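NOVP (Streptomyces caeruleus, PDB 2WK1) catalyses the S-adenosyl-L-methionine-dependent methylation of the 4-hydroxyl of the noviose sugar, the penultimate step in making the aminocoumarin antibiotic novobiocin. Local coordinates at residues W78-I86 against G114-I122; I147-D158 against D216-W224. All blocks are in the same frame, centred on the assembly; numbering follows the deposited sequence.

Contact 1 of 2, residues W78-I86 against G114-I122; sequences WPANAHTMI and GVWRGGACI. With SAH (S-adenosyl-L-homocysteine), chain B.
The guanidinium of Arg117 answers three backbone carbonyls of the loop 78-86. Its NH1 donates twice: to Ala82 O at 2.9 Å, nearly straight (164°) and within the guanidinium plane, and to Pro79 O. NH2 takes Ala80 O; Pro79 O and Ala80 O are both tilted from the guanidinium plane and both approached from above their own carbonyl planes. An extended chain from CG to NE carries the group this far, and CG lies over one face of the Trp116 indole. The other face receives Met85 CE, 3.7 Å from the centroid of the five-membered ring, a CH-pi contact that the bend at chi3 (76°) makes possible; Pro79 O sits at the ring's edge, and NE1 is satisfied by Val169 O. Segment 114-122 holds the glycine-rich turn after strand 109-113 of a Rossmann-like methyltransferase, where Gly118 occupies the N-cap position of helix 119-130 and S-adenosyl-L-homocysteine (SAH) lies across the strand ends. Gly119 N donates to His83 O (2.8 Å) from above the carbonyl plane. The ligand's carboxylate is held from the loop, OXT by Thr84 OG1 at 2.6 Å and O by Met85 N at 2.9 Å (174°). Thr84 OG1 also accepts from Ile86 N, capping the turn into helix 87-103. From the other segment, Gly114 O accepts from the ligand's amino N, and Trp116 N donates to ribose O3' at 3.1 Å.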
loop_
_atom_site.group_PDB
_atom_site.type_symbol
_atom_site.label_atom_id
_atom_site.label_comp_id
_atom_site.label_asym_id
_atom_site.label_seq_id
_atom_site.Cartn_x
_atom_site.Cartn_y
_atom_site.Cartn_z
ATOM N N TRP A 78 8.885 -8.928 -13.073
ATOM C CA TRP A 78 9.124 -9.266 -11.674
ATOM C C TRP A 78 9.364 -7.971 -10.913
ATOM O O TRP A 78 10.373 -7.327 -11.136
ATOM C CB TRP A 78 10.376 -10.141 -11.487
ATOM C CG TRP A 78 10.317 -11.528 -12.042
ATOM C CD1 TRP A 78 9.207 -12.296 -12.247
ATOM C CD2 TRP A 78 11.446 -12.337 -12.414
ATOM N NE1 TRP A 78 9.573 -13.526 -12.764
ATOM C CE2 TRP A 78 10.940 -13.575 -12.865
ATOM C CE3 TRP A 78 12.833 -12.129 -12.412
ATOM C CZ2 TRP A 78 11.772 -14.610 -13.307
ATOM C CZ3 TRP A 78 13.658 -13.159 -12.862
ATOM C CH2 TRP A 78 13.118 -14.381 -13.300
ATOM N N PRO A 79 8.456 -7.570 -10.015
ATOM C CA PRO A 79 8.726 -6.345 -9.247
ATOM C C PRO A 79 9.987 -6.459 -8.377
ATOM O O PRO A 79 10.259 -7.501 -7.790
ATOM C CB PRO A 79 7.455 -6.171 -8.402
ATOM C CG PRO A 79 6.415 -6.904 -9.197
ATOM C CD PRO A 79 7.112 -8.098 -9.745
ATOM N N ALA A 80 10.734 -5.368 -8.270
ATOM C CA ALA A 80 11.900 -5.313 -7.416
ATOM C C ALA A 80 11.613 -5.580 -5.951
ATOM O O ALA A 80 12.370 -6.272 -5.271
ATOM C CB ALA A 80 12.577 -3.942 -7.574
ATOM N N ASN A 81 10.487 -5.058 -5.472
ATOM C CA ASN A 81 10.147 -5.136 -4.056
ATOM C C ASN A 81 8.720 -5.584 -3.780
ATOM O O ASN A 81 8.438 -6.047 -2.682
ATOM C CB ASN A 81 10.372 -3.782 -3.383
ATOM C CG ASN A 81 11.764 -3.286 -3.576
ATOM O OD1 ASN A 81 12.685 -3.776 -2.935
ATOM N ND2 ASN A 81 11.934 -2.336 -4.479
ATOM N N ALA A 82 7.800 -5.419 -4.732
ATOM C CA ALA A 82 6.399 -5.699 -4.476
ATOM C C ALA A 82 6.178 -7.189 -4.235
ATOM O O ALA A 82 6.987 -8.046 -4.574
ATOM C CB ALA A 82 5.535 -5.191 -5.617
ATOM N N HIS A 83 5.026 -7.493 -3.662
ATOM C CA HIS A 83 4.801 -8.783 -3.039
ATOM C C HIS A 83 4.240 -9.865 -3.959
ATOM O O HIS A 83 4.219 -11.021 -3.574
ATOM C CB HIS A 83 3.906 -8.623 -1.804
ATOM C CG HIS A 83 4.522 -7.764 -0.753
ATOM N ND1 HIS A 83 3.955 -6.589 -0.294
ATOM C CD2 HIS A 83 5.699 -7.897 -0.106
ATOM C CE1 HIS A 83 4.765 -6.050 0.602
ATOM N NE2 HIS A 83 5.818 -6.832 0.747
ATOM N N THR A 84 3.820 -9.473 -5.170
ATOM C CA THR A 84 3.391 -10.438 -6.172
ATOM C C THR A 84 3.891 -10.011 -7.536
ATOM O O THR A 84 4.044 -8.814 -7.800
ATOM C CB THR A 84 1.852 -10.580 -6.225
ATOM O OG1 THR A 84 1.462 -11.580 -7.157
ATOM C CG2 THR A 84 1.168 -9.275 -6.587
ATOM N N MET A 85 4.127 -11.015 -8.378
ATOM C CA MET A 85 4.467 -10.787 -9.782
ATOM C C MET A 85 3.288 -10.952 -10.733
ATOM O O MET A 85 3.456 -10.780 -11.939
ATOM C CB MET A 85 5.630 -11.690 -10.247
ATOM C CG MET A 85 5.278 -13.152 -10.213
ATOM S SD MET A 85 6.533 -14.245 -10.883
ATOM C CE MET A 85 7.726 -14.233 -9.550
ATOM N N ILE A 86 2.103 -11.290 -10.226
ATOM C CA ILE A 86 1.028 -11.716 -11.130
ATOM C C ILE A 86 0.318 -10.563 -11.809
ATOM O O ILE A 86 -0.404 -10.778 -12.777
ATOM C CB ILE A 86 0.027 -12.664 -10.456
ATOM C CG1 ILE A 86 -0.885 -11.940 -9.449
ATOM C CG2 ILE A 86 0.763 -13.824 -9.800
ATOM C CD1 ILE A 86 -1.935 -12.858 -8.807
ATOM N N GLY A 114 2.514 -22.222 -5.131
ATOM C CA GLY A 114 3.566 -21.413 -5.716
ATOM C C GLY A 114 3.291 -19.973 -5.399
ATOM O O GLY A 114 2.474 -19.341 -6.061
ATOM N N VAL A 115 3.988 -19.451 -4.392
ATOM C CA VAL A 115 3.600 -18.193 -3.768
ATOM C C VAL A 115 4.628 -17.058 -3.852
ATOM O O VAL A 115 4.278 -15.912 -3.602
ATOM C CB VAL A 115 3.196 -18.421 -2.300
ATOM C CG1 VAL A 115 2.228 -19.613 -2.199
ATOM C CG2 VAL A 115 4.414 -18.563 -1.374
ATOM N N TRP A 116 5.887 -17.378 -4.139
ATOM C CA TRP A 116 6.957 -16.364 -4.194
ATOM C C TRP A 116 6.940 -15.517 -2.917
ATOM O O TRP A 116 7.059 -16.089 -1.826
ATOM C CB TRP A 116 6.854 -15.536 -5.485
ATOM C CG TRP A 116 8.033 -14.693 -5.775
ATOM C CD1 TRP A 116 9.331 -15.108 -5.813
ATOM C CD2 TRP A 116 8.038 -13.320 -6.208
ATOM N NE1 TRP A 116 10.153 -14.078 -6.197
ATOM C CE2 TRP A 116 9.395 -12.965 -6.443
ATOM C CE3 TRP A 116 7.046 -12.344 -6.375
ATOM C CZ2 TRP A 116 9.761 -11.696 -6.871
ATOM C CZ3 TRP A 116 7.424 -11.089 -6.821
ATOM C CH2 TRP A 116 8.769 -10.773 -7.051
ATOM N N ARG A 117 6.833 -14.189 -3.012
ATOM C CA ARG A 117 6.831 -13.333 -1.830
ATOM C C ARG A 117 5.527 -13.351 -1.038
ATOM O O ARG A 117 5.458 -12.781 0.051
ATOM C CB ARG A 117 7.199 -11.907 -2.214
ATOM C CG ARG A 117 8.639 -11.770 -2.738
ATOM C CD ARG A 117 8.857 -10.374 -3.290
ATOM N NE ARG A 117 10.245 -10.177 -3.698
ATOM C CZ ARG A 117 10.646 -9.227 -4.537
ATOM N NH1 ARG A 117 9.797 -8.362 -5.026
ATOM N NH2 ARG A 117 11.914 -9.148 -4.898
ATOM N N GLY A 118 4.508 -14.023 -1.575
ATOM C CA GLY A 118 3.276 -14.265 -0.861
ATOM C C GLY A 118 2.101 -13.389 -1.185
ATOM O O GLY A 118 1.028 -13.586 -0.619
ATOM N N GLY A 119 2.256 -12.455 -2.118
ATOM C CA GLY A 119 1.222 -11.458 -2.331
ATOM C C GLY A 119 -0.148 -11.954 -2.741
ATOM O O GLY A 119 -1.158 -11.388 -2.328
ATOM N N ALA A 120 -0.214 -12.977 -3.581
ATOM C CA ALA A 120 -1.530 -13.520 -3.977
ATOM C C ALA A 120 -2.260 -14.126 -2.777
ATOM O O ALA A 120 -3.476 -13.957 -2.616
ATOM C CB ALA A 120 -1.375 -14.556 -5.089
ATOM N N CYS A 121 -1.511 -14.799 -1.910
ATOM C CA CYS A 121 -2.068 -15.363 -0.700
ATOM C C CYS A 121 -2.430 -14.300 0.330
ATOM O O CYS A 121 -3.435 -14.446 1.034
ATOM C CB CYS A 121 -1.144 -16.385 -0.065
ATOM S SG CYS A 121 -0.862 -17.832 -1.025
ATOM N N ILE A 122 -1.659 -13.216 0.404
ATOM C CA ILE A 122 -2.025 -12.089 1.254
ATOM C C ILE A 122 -3.339 -11.520 0.783
ATOM O O ILE A 122 -4.198 -11.220 1.604
ATOM C CB ILE A 122 -0.888 -11.039 1.279
ATOM C CG1 ILE A 122 0.348 -11.609 1.978
ATOM C CG2 ILE A 122 -1.341 -9.737 1.950
ATOM C CD1 ILE A 122 1.627 -10.802 1.763
HETATM N N SAH B . 2.082 -16.693 -7.180
HETATM C CA SAH B . 3.350 -15.908 -6.997
HETATM C CB SAH B . 4.383 -16.328 -8.044
HETATM C CG SAH B . 4.846 -17.772 -7.905
HETATM S SD SAH B . 6.506 -17.998 -8.557
HETATM C C SAH B . 3.058 -14.434 -6.957
HETATM O O SAH B . 3.951 -13.618 -7.219
HETATM O OXT SAH B . 1.960 -14.056 -6.571
HETATM C "C5'" SAH B . 6.632 -19.796 -8.588
HETATM C "C4'" SAH B . 6.687 -20.409 -7.171
HETATM O "O4'" SAH B . 6.441 -21.832 -7.285
HETATM C "C3'" SAH B . 8.013 -20.221 -6.435
HETATM O "O3'" SAH B . 7.834 -19.597 -5.151
HETATM C "C2'" SAH B . 8.549 -21.665 -6.317
HETATM O "O2'" SAH B . 9.318 -21.931 -5.143
HETATM C "C1'" SAH B . 7.272 -22.512 -6.338
HETATM N N9 SAH B . 7.382 -23.882 -6.845
HETATM C C8 SAH B . 7.394 -24.229 -8.158
HETATM N N7 SAH B . 7.368 -25.578 -8.294
HETATM C C5 SAH B . 7.312 -26.091 -7.041
HETATM C C6 SAH B . 7.207 -27.415 -6.480
HETATM N N6 SAH B . 7.192 -28.473 -7.273
HETATM N N1 SAH B . 7.129 -27.533 -5.150
HETATM C C2 SAH B . 7.102 -26.461 -4.338
HETATM N N3 SAH B . 7.196 -25.197 -4.765
HETATM C C4 SAH B . 7.275 -24.990 -6.096
#

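Contact 2 of 2, residues I147-D158 against D216-W224; sequences IPDVGEDGYAGD and DGDLYESTW. With SAH (S-adenosyl-L-homocysteine), chain B; EDO (1,2-ethanediol), chain F.
Asp158 and Leu219 meet where helix 220-230 begins, and the aspartate can be followed outward. Its CB points toward the other segment, and chi1 of -73° sets CG anti to the carbonyl carbon, with Leu219 CB 3.7 Å from that CG. At the tip the two oxygens divide the work: OD1 accepts from Tyr220 N at 2.8 Å (155°) and OD2 from Glu221 N at 3.0 Å, each through its syn lone pair. The carboxylate thus takes up two amides of the helix's first turn, where the helix dipole would be expected to favour its negative charge. A water donates to both Asp158 OD2 and Glu221 OE1 and accepts from Tyr155 N. This water joins two carboxylates whose oxygens, Asp158 OD2 and Glu221 OE1, stand 4.5 Å apart; a second water links Glu221 OE1 to Val150 O.

Tyr155 and Tyr220 stack face to face, their centroids 3.8 Å apart and planes 9° from parallel, while their hydroxyls bond to Asp253 and Glu257 of helix 249-261. Leu219 CD1 is met by Val150 CG1, Ile147 CG2 and Pro148 CG, the last at the far corner of the proline ring. Ile147 CD1 packs on Asp218, whose OD2 comes near the ribose C5' of S-adenosyl-L-homocysteine (SAH). Pro148 CD lies 3.6 Å from SAH N7, the same atom to which Ser222 OG donates. Asp216 OD2 accepts from the ligand's amino N and also forms a salt bridge with Arg214. Pro148 and Ser222 thus border the adenine, while Asp216, a predicted magnesium ligand, takes the amino end, in an SAH pocket at the C-terminal ends of parallel strands, as in Rossmann-like methyltransferases.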
loop_
_atom_site.group_PDB
_atom_site.type_symbol
_atom_site.label_atom_id
_atom_site.label_comp_id
_atom_site.label_asym_id
_atom_site.label_seq_id
_atom_site.Cartn_x
_atom_site.Cartn_y
_atom_site.Cartn_z
ATOM N N ILE A 147 12.072 -23.018 -7.540
ATOM C CA ILE A 147 11.660 -24.085 -8.429
ATOM C C ILE A 147 12.624 -25.287 -8.299
ATOM O O ILE A 147 13.822 -25.088 -8.192
ATOM C CB ILE A 147 11.645 -23.525 -9.870
ATOM C CG1 ILE A 147 10.547 -22.441 -10.009
ATOM C CG2 ILE A 147 11.461 -24.633 -10.907
ATOM C CD1 ILE A 147 10.510 -21.771 -11.397
ATOM N N PRO A 148 12.099 -26.522 -8.290
ATOM C CA PRO A 148 13.002 -27.680 -8.186
ATOM C C PRO A 148 13.827 -27.847 -9.441
ATOM O O PRO A 148 13.381 -27.467 -10.523
ATOM C CB PRO A 148 12.042 -28.870 -8.033
ATOM C CG PRO A 148 10.750 -28.399 -8.707
ATOM C CD PRO A 148 10.675 -26.933 -8.354
ATOM N N ASP A 149 15.030 -28.379 -9.272
ATOM C CA ASP A 149 15.836 -28.817 -10.387
ATOM C C ASP A 149 15.342 -30.203 -10.787
ATOM O O ASP A 149 15.569 -31.166 -10.059
ATOM C CB ASP A 149 17.302 -28.864 -9.953
ATOM C CG ASP A 149 18.243 -29.300 -11.061
ATOM O OD1 ASP A 149 17.779 -29.769 -12.112
ATOM O OD2 ASP A 149 19.465 -29.158 -10.859
ATOM N N VAL A 150 14.629 -30.290 -11.912
ATOM C CA VAL A 150 13.928 -31.524 -12.274
ATOM C C VAL A 150 14.866 -32.657 -12.685
ATOM O O VAL A 150 14.455 -33.818 -12.664
ATOM C CB VAL A 150 12.829 -31.294 -13.362
ATOM C CG1 VAL A 150 11.785 -30.300 -12.860
ATOM C CG2 VAL A 150 13.400 -30.852 -14.691
ATOM N N GLY A 151 16.105 -32.310 -13.035
ATOM C CA GLY A 151 17.145 -33.308 -13.312
ATOM C C GLY A 151 16.913 -34.036 -14.618
ATOM O O GLY A 151 15.992 -33.720 -15.385
ATOM N N GLU A 152 17.745 -35.050 -14.860
ATOM C CA GLU A 152 17.728 -35.772 -16.135
ATOM C C GLU A 152 16.439 -36.574 -16.381
ATOM O O GLU A 152 16.077 -36.841 -17.534
ATOM C CB GLU A 152 18.967 -36.686 -16.247
ATOM C CG GLU A 152 18.960 -37.886 -15.297
ATOM C CD GLU A 152 20.254 -38.706 -15.339
ATOM O OE1 GLU A 152 21.308 -38.184 -15.781
ATOM O OE2 GLU A 152 20.213 -39.880 -14.914
ATOM N N ASP A 153 15.744 -36.956 -15.314
ATOM C CA ASP A 153 14.491 -37.711 -15.444
ATOM C C ASP A 153 13.223 -36.821 -15.436
ATOM O O ASP A 153 12.093 -37.327 -15.460
ATOM C CB ASP A 153 14.400 -38.774 -14.349
ATOM C CG ASP A 153 15.614 -39.714 -14.336
ATOM O OD1 ASP A 153 16.126 -40.063 -15.431
ATOM O OD2 ASP A 153 16.047 -40.101 -13.227
ATOM N N GLY A 154 13.395 -35.502 -15.423
ATOM C CA GLY A 154 12.226 -34.611 -15.516
ATOM C C GLY A 154 11.500 -34.696 -16.847
ATOM O O GLY A 154 12.016 -35.238 -17.831
ATOM N N TYR A 155 10.280 -34.177 -16.880
ATOM C CA TYR A 155 9.542 -33.954 -18.136
ATOM C C TYR A 155 10.414 -33.167 -19.106
ATOM O O TYR A 155 11.050 -32.193 -18.718
ATOM C CB TYR A 155 8.255 -33.171 -17.824
ATOM C CG TYR A 155 7.303 -32.961 -18.985
ATOM C CD1 TYR A 155 6.573 -34.026 -19.504
ATOM C CD2 TYR A 155 7.088 -31.692 -19.532
ATOM C CE1 TYR A 155 5.705 -33.847 -20.555
ATOM C CE2 TYR A 155 6.190 -31.498 -20.583
ATOM C CZ TYR A 155 5.512 -32.589 -21.084
ATOM O OH TYR A 155 4.621 -32.455 -22.127
ATOM N N ALA A 156 10.459 -33.587 -20.368
ATOM C CA ALA A 156 11.351 -32.971 -21.337
ATOM C C ALA A 156 11.168 -31.457 -21.394
ATOM O O ALA A 156 12.129 -30.705 -21.411
ATOM C CB ALA A 156 11.144 -33.606 -22.731
ATOM N N GLY A 157 9.921 -31.003 -21.382
ATOM C CA GLY A 157 9.641 -29.569 -21.438
ATOM C C GLY A 157 10.150 -28.816 -20.224
ATOM O O GLY A 157 10.586 -27.674 -20.335
ATOM N N ASP A 158 10.131 -29.469 -19.066
ATOM C CA ASP A 158 10.640 -28.854 -17.842
ATOM C C ASP A 158 12.156 -28.788 -17.885
ATOM O O ASP A 158 12.744 -27.776 -17.498
ATOM C CB ASP A 158 10.208 -29.651 -16.603
ATOM C CG ASP A 158 8.740 -29.490 -16.268
ATOM O OD1 ASP A 158 8.080 -28.578 -16.840
ATOM O OD2 ASP A 158 8.247 -30.275 -15.405
ATOM N N ASP A 216 0.365 -21.822 -9.542
ATOM C CA ASP A 216 1.410 -20.951 -10.070
ATOM C C ASP A 216 2.768 -21.578 -9.787
ATOM O O ASP A 216 3.644 -20.947 -9.167
ATOM C CB ASP A 216 1.300 -19.579 -9.401
ATOM C CG ASP A 216 2.009 -18.458 -10.171
ATOM O OD1 ASP A 216 2.830 -18.737 -11.080
ATOM O OD2 ASP A 216 1.730 -17.270 -9.851
ATOM N N GLY A 217 2.943 -22.803 -10.248
ATOM C CA GLY A 217 4.159 -23.567 -9.991
ATOM C C GLY A 217 5.119 -23.722 -11.150
ATOM O O GLY A 217 6.094 -24.453 -11.029
ATOM N N ASP A 218 4.839 -23.062 -12.279
ATOM C CA ASP A 218 5.767 -22.897 -13.419
ATOM C C ASP A 218 6.184 -24.110 -14.258
ATOM O O ASP A 218 6.622 -23.909 -15.370
ATOM C CB ASP A 218 7.036 -22.156 -12.968
ATOM C CG ASP A 218 6.830 -20.659 -12.811
ATOM O OD1 ASP A 218 6.101 -20.029 -13.622
ATOM O OD2 ASP A 218 7.401 -20.109 -11.856
ATOM N N LEU A 219 6.040 -25.330 -13.745
ATOM C CA LEU A 219 6.492 -26.546 -14.433
ATOM C C LEU A 219 5.373 -27.505 -14.714
ATOM O O LEU A 219 4.364 -27.500 -14.014
ATOM C CB LEU A 219 7.477 -27.310 -13.540
ATOM C CG LEU A 219 8.730 -26.620 -13.059
ATOM C CD1 LEU A 219 9.525 -27.566 -12.140
ATOM C CD2 LEU A 219 9.507 -26.196 -14.252
ATOM N N TYR A 220 5.570 -28.364 -15.706
ATOM C CA TYR A 220 4.637 -29.457 -15.948
ATOM C C TYR A 220 4.473 -30.276 -14.684
ATOM O O TYR A 220 3.339 -30.589 -14.271
ATOM C CB TYR A 220 5.127 -30.345 -17.091
ATOM C CG TYR A 220 4.338 -31.615 -17.294
ATOM C CD1 TYR A 220 4.620 -32.757 -16.559
ATOM C CD2 TYR A 220 3.310 -31.661 -18.216
ATOM C CE1 TYR A 220 3.900 -33.925 -16.754
ATOM C CE2 TYR A 220 2.584 -32.812 -18.424
ATOM C CZ TYR A 220 2.879 -33.941 -17.679
ATOM O OH TYR A 220 2.169 -35.113 -17.887
ATOM N N GLU A 221 5.590 -30.656 -14.064
ATOM C CA GLU A 221 5.470 -31.568 -12.935
ATOM C C GLU A 221 4.772 -30.946 -11.739
ATOM O O GLU A 221 3.960 -31.604 -11.085
ATOM C CB GLU A 221 6.804 -32.193 -12.578
ATOM C CG GLU A 221 7.870 -31.366 -11.979
ATOM C CD GLU A 221 8.888 -32.301 -11.329
ATOM O OE1 GLU A 221 9.728 -32.872 -12.057
ATOM O OE2 GLU A 221 8.787 -32.529 -10.110
ATOM N N SER A 222 5.065 -29.682 -11.475
ATOM C CA SER A 222 4.433 -28.966 -10.399
ATOM C C SER A 222 2.942 -28.870 -10.623
ATOM O O SER A 222 2.152 -29.059 -9.694
ATOM C CB SER A 222 5.034 -27.580 -10.254
ATOM O OG SER A 222 6.438 -27.641 -10.016
ATOM N N THR A 223 2.548 -28.571 -11.858
ATOM C CA THR A 223 1.142 -28.409 -12.197
ATOM C C THR A 223 0.403 -29.738 -12.130
ATOM O O THR A 223 -0.674 -29.806 -11.591
ATOM C CB THR A 223 1.007 -27.763 -13.598
ATOM O OG1 THR A 223 1.739 -26.537 -13.620
ATOM C CG2 THR A 223 -0.421 -27.499 -13.974
ATOM N N TRP A 224 1.006 -30.781 -12.662
ATOM C CA TRP A 224 0.408 -32.108 -12.615
ATOM C C TRP A 224 0.218 -32.562 -11.174
ATOM O O TRP A 224 -0.839 -33.077 -10.802
ATOM C CB TRP A 224 1.283 -33.111 -13.402
ATOM C CG TRP A 224 0.631 -34.446 -13.450
ATOM C CD1 TRP A 224 0.863 -35.489 -12.615
ATOM C CD2 TRP A 224 -0.427 -34.853 -14.329
ATOM N NE1 TRP A 224 0.034 -36.537 -12.937
ATOM C CE2 TRP A 224 -0.769 -36.170 -13.985
ATOM C CE3 TRP A 224 -1.102 -34.241 -15.382
ATOM C CZ2 TRP A 224 -1.779 -36.877 -14.655
ATOM C CZ3 TRP A 224 -2.100 -34.952 -16.049
ATOM C CH2 TRP A 224 -2.423 -36.250 -15.680
HETATM N N SAH B . 2.082 -16.693 -7.180
HETATM C CA SAH B . 3.350 -15.908 -6.997
HETATM C CB SAH B . 4.383 -16.328 -8.044
HETATM C CG SAH B . 4.846 -17.772 -7.905
HETATM S SD SAH B . 6.506 -17.998 -8.557
HETATM C C SAH B . 3.058 -14.434 -6.957
HETATM O O SAH B . 3.951 -13.618 -7.219
HETATM O OXT SAH B . 1.960 -14.056 -6.571
HETATM C "C5'" SAH B . 6.632 -19.796 -8.588
HETATM C "C4'" SAH B . 6.687 -20.409 -7.171
HETATM O "O4'" SAH B . 6.441 -21.832 -7.285
HETATM C "C3'" SAH B . 8.013 -20.221 -6.435
HETATM O "O3'" SAH B . 7.834 -19.597 -5.151
HETATM C "C2'" SAH B . 8.549 -21.665 -6.317
HETATM O "O2'" SAH B . 9.318 -21.931 -5.143
HETATM C "C1'" SAH B . 7.272 -22.512 -6.338
HETATM N N9 SAH B . 7.382 -23.882 -6.845
HETATM C C8 SAH B . 7.394 -24.229 -8.158
HETATM N N7 SAH B . 7.368 -25.578 -8.294
HETATM C C5 SAH B . 7.312 -26.091 -7.041
HETATM C C6 SAH B . 7.207 -27.415 -6.480
HETATM N N6 SAH B . 7.192 -28.473 -7.273
HETATM N N1 SAH B . 7.129 -27.533 -5.150
HETATM C C2 SAH B . 7.102 -26.461 -4.338
HETATM N N3 SAH B . 7.196 -25.197 -4.765
HETATM C C4 SAH B . 7.275 -24.990 -6.096
HETATM C C1 EDO F . 0.132 -23.857 -12.834
HETATM O O1 EDO F . 1.053 -24.463 -11.852
HETATM C C2 EDO F . 0.791 -23.191 -14.058
HETATM O O2 EDO F . 0.808 -21.753 -13.892
HETATM O O HOH W 1 11.831 -34.705 -11.923
HETATM O O HOH W 2 9.644 -32.499 -14.744
#

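Both contacts grip the same SAH: contact 1 holds the carboxylate and a ribose hydroxyl, contact 2 borders the adenine, and the two meet at the amino group, taken by Gly114 O and Asp216 OD2. Contact 1 is the more buried, with its centre about 9 Å from the centre of the chain against about 17 Å for contact 2, which is only partly buried and has two bridging waters in it. Their chemistry follows: in contact 1 an arginine side chain supplies donors to loop carbonyls, whereas in contact 2 an aspartate supplies acceptors to helix amides. The two also touch directly, Ile86 CG2 lying 3.6 Å from Asp216 OD2, and each includes the start of a helix that follows a parallel strand of the central sheet.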